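Malonyl CoA-acyl carrier protein transacylase (Burkholderia pseudomallei, PDB 3G87) probably transfers the malonyl group from malonyl-CoA to the phosphopantetheine thiol of holo acyl carrier protein, releasing free CoA. Local coordinates at residues R174-F179 with V184-L189. Residues are numbered along the deposited sequence; the frame is centred on the assembly and turned at random.
Sequences RAEALF and VRYLRL
The Tyr186 ring lies flat beneath the backbone of Glu176, whose CA stands 3.5 Å from the ring centroid and only 10° off the normal, a CH-pi contact over one face. Glu176 CB continues across the same ring, 3.6 Å from Tyr186 CE2. With CG anti to the backbone N (chi1 169°), the aliphatic stem of the glutamate crosses the ring at about a right angle, running over its CE2 and CD2 side, and the carboxylate ends near Tyr186 CD2. The carboxylate plane is tilted 40° from the ring plane, and no hydrogen bond joins the two segments. Tyrosine suits this partly exposed place: the ring packs against the chain, and its OH is hydrogen-bonded to Ile172 O in helix 169-175.

Around the Phe179 ring, Val184 CG1 sits at one edge, Ala175 CB lies in plane at the edge, and Leu178 CB covers part of one face. Phe179 CB also meets Tyr186 CB at 4.1 Å, and the ring turns away from the strand to touch Thr143 of helix 137-146. Ala175 is small enough for its CB to touch both rings, 4.0 Å from Tyr186 CE1.

Residues 174-179, continuing from helix 169-175, thus pack over strand 185-188, an edge strand antiparallel to 127-133. Helices packed on one face of a four-stranded antiparallel sheet characterise the small, ferredoxin-like subdomain of malonyl-CoA:ACP transacylases.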
loop_
_atom_site.group_PDB
_atom_site.type_symbol
_atom_site.label_atom_id
_atom_site.label_comp_id
_atom_site.label_asym_id
_atom_site.label_seq_id
_atom_site.Cartn_x
_atom_site.Cartn_y
_atom_site.Cartn_z
ATOM N N ARG A 174 8.111 -19.427 -13.361
ATOM C CA ARG A 174 9.479 -19.697 -13.789
ATOM C C ARG A 174 10.563 -18.932 -13.087
ATOM O O ARG A 174 11.633 -19.397 -13.043
ATOM C CB ARG A 174 9.642 -19.580 -15.283
ATOM C CG ARG A 174 8.438 -19.914 -15.969
ATOM C CD ARG A 174 8.584 -20.702 -17.183
ATOM N NE ARG A 174 7.311 -20.635 -17.872
ATOM C CZ ARG A 174 6.796 -21.521 -18.716
ATOM N NH1 ARG A 174 7.410 -22.632 -19.041
ATOM N NH2 ARG A 174 5.614 -21.247 -19.221
ATOM N N ALA A 175 10.263 -17.773 -12.540
ATOM C CA ALA A 175 11.215 -16.993 -11.790
ATOM C C ALA A 175 11.695 -17.664 -10.547
ATOM O O ALA A 175 12.801 -17.433 -10.159
ATOM C CB ALA A 175 10.662 -15.659 -11.448
ATOM N N GLU A 176 10.860 -18.486 -9.937
ATOM C CA GLU A 176 11.229 -19.156 -8.709
ATOM C C GLU A 176 12.589 -19.766 -8.750
ATOM O O GLU A 176 13.379 -19.559 -7.899
ATOM C CB GLU A 176 10.229 -20.225 -8.268
ATOM C CG GLU A 176 10.771 -21.071 -7.142
ATOM C CD GLU A 176 9.736 -21.726 -6.251
ATOM O OE1 GLU A 176 9.729 -21.499 -5.052
ATOM O OE2 GLU A 176 8.971 -22.521 -6.732
ATOM N N ALA A 177 12.819 -20.538 -9.770
ATOM C CA ALA A 177 14.068 -21.160 -9.986
ATOM C C ALA A 177 15.211 -20.181 -10.160
ATOM O O ALA A 177 16.326 -20.562 -9.985
ATOM C CB ALA A 177 13.968 -22.048 -11.155
ATOM N N LEU A 178 14.937 -18.932 -10.502
ATOM C CA LEU A 178 16.016 -18.010 -10.791
ATOM C C LEU A 178 16.477 -17.212 -9.630
ATOM O O LEU A 178 17.485 -16.615 -9.688
ATOM C CB LEU A 178 15.674 -17.072 -11.926
ATOM C CG LEU A 178 15.079 -17.681 -13.161
ATOM C CD1 LEU A 178 14.512 -16.684 -14.037
ATOM C CD2 LEU A 178 16.066 -18.483 -13.836
ATOM N N PHE A 179 15.684 -17.203 -8.583
ATOM C CA PHE A 179 15.962 -16.441 -7.410
ATOM C C PHE A 179 16.060 -17.310 -6.164
ATOM O O PHE A 179 15.629 -16.920 -5.109
ATOM C CB PHE A 179 14.933 -15.321 -7.222
ATOM C CG PHE A 179 14.891 -14.344 -8.354
ATOM C CD1 PHE A 179 15.887 -13.452 -8.553
ATOM C CD2 PHE A 179 13.856 -14.374 -9.251
ATOM C CE1 PHE A 179 15.837 -12.643 -9.596
ATOM C CE2 PHE A 179 13.805 -13.545 -10.275
ATOM C CZ PHE A 179 14.776 -12.673 -10.446
ATOM N N VAL A 184 19.904 -14.689 -2.032
ATOM C CA VAL A 184 18.658 -14.494 -2.750
ATOM C C VAL A 184 17.565 -15.487 -2.440
ATOM O O VAL A 184 17.758 -16.655 -2.579
ATOM C CB VAL A 184 18.932 -14.510 -4.242
ATOM C CG1 VAL A 184 17.800 -13.982 -4.984
ATOM C CG2 VAL A 184 20.130 -13.721 -4.541
ATOM N N ARG A 185 16.408 -14.988 -2.027
ATOM C CA ARG A 185 15.224 -15.819 -1.757
ATOM C C ARG A 185 13.976 -15.329 -2.504
ATOM O O ARG A 185 13.910 -14.187 -2.949
ATOM C CB ARG A 185 14.943 -15.909 -0.252
ATOM C CG ARG A 185 15.926 -16.786 0.588
ATOM C CD ARG A 185 15.459 -16.992 2.097
ATOM N NE ARG A 185 15.521 -15.770 2.928
ATOM C CZ ARG A 185 14.529 -15.301 3.706
ATOM N NH1 ARG A 185 13.364 -15.960 3.819
ATOM N NH2 ARG A 185 14.707 -14.167 4.395
ATOM N N TYR A 186 13.010 -16.211 -2.660
ATOM C CA TYR A 186 11.823 -15.948 -3.440
ATOM C C TYR A 186 10.565 -16.338 -2.730
ATOM O O TYR A 186 10.482 -17.361 -2.178
ATOM C CB TYR A 186 11.939 -16.655 -4.784
ATOM C CG TYR A 186 10.716 -16.783 -5.654
ATOM C CD1 TYR A 186 10.600 -16.080 -6.823
ATOM C CD2 TYR A 186 9.735 -17.663 -5.348
ATOM C CE1 TYR A 186 9.549 -16.227 -7.623
ATOM C CE2 TYR A 186 8.677 -17.809 -6.135
ATOM C CZ TYR A 186 8.576 -17.089 -7.281
ATOM O OH TYR A 186 7.488 -17.246 -8.062
ATOM N N LEU A 187 9.570 -15.492 -2.770
ATOM C CA LEU A 187 8.278 -15.815 -2.198
ATOM C C LEU A 187 7.099 -15.472 -3.072
ATOM O O LEU A 187 6.837 -14.360 -3.310
ATOM C CB LEU A 187 8.157 -15.210 -0.800
ATOM C CG LEU A 187 6.946 -15.451 0.098
ATOM C CD1 LEU A 187 6.625 -16.908 0.381
ATOM C CD2 LEU A 187 6.975 -14.607 1.362
ATOM N N ARG A 188 6.390 -16.474 -3.534
ATOM C CA ARG A 188 5.152 -16.285 -4.259
ATOM C C ARG A 188 4.097 -15.671 -3.371
ATOM O O ARG A 188 3.932 -16.070 -2.237
ATOM C CB ARG A 188 4.620 -17.583 -4.843
ATOM C CG ARG A 188 3.359 -17.427 -5.663
ATOM C CD ARG A 188 3.605 -17.344 -7.120
ATOM N NE ARG A 188 2.460 -17.192 -8.003
ATOM C CZ ARG A 188 2.222 -17.984 -9.031
ATOM N NH1 ARG A 188 3.019 -18.988 -9.280
ATOM N NH2 ARG A 188 1.193 -17.785 -9.801
ATOM N N LEU A 189 3.379 -14.689 -3.890
ATOM C CA LEU A 189 2.395 -13.992 -3.106
ATOM C C LEU A 189 1.029 -14.421 -3.518
ATOM O O LEU A 189 0.854 -15.027 -4.524
ATOM C CB LEU A 189 2.519 -12.487 -3.236
ATOM C CG LEU A 189 3.827 -11.761 -3.043
ATOM C CD1 LEU A 189 3.588 -10.323 -3.113
ATOM C CD2 LEU A 189 4.455 -12.089 -1.777
#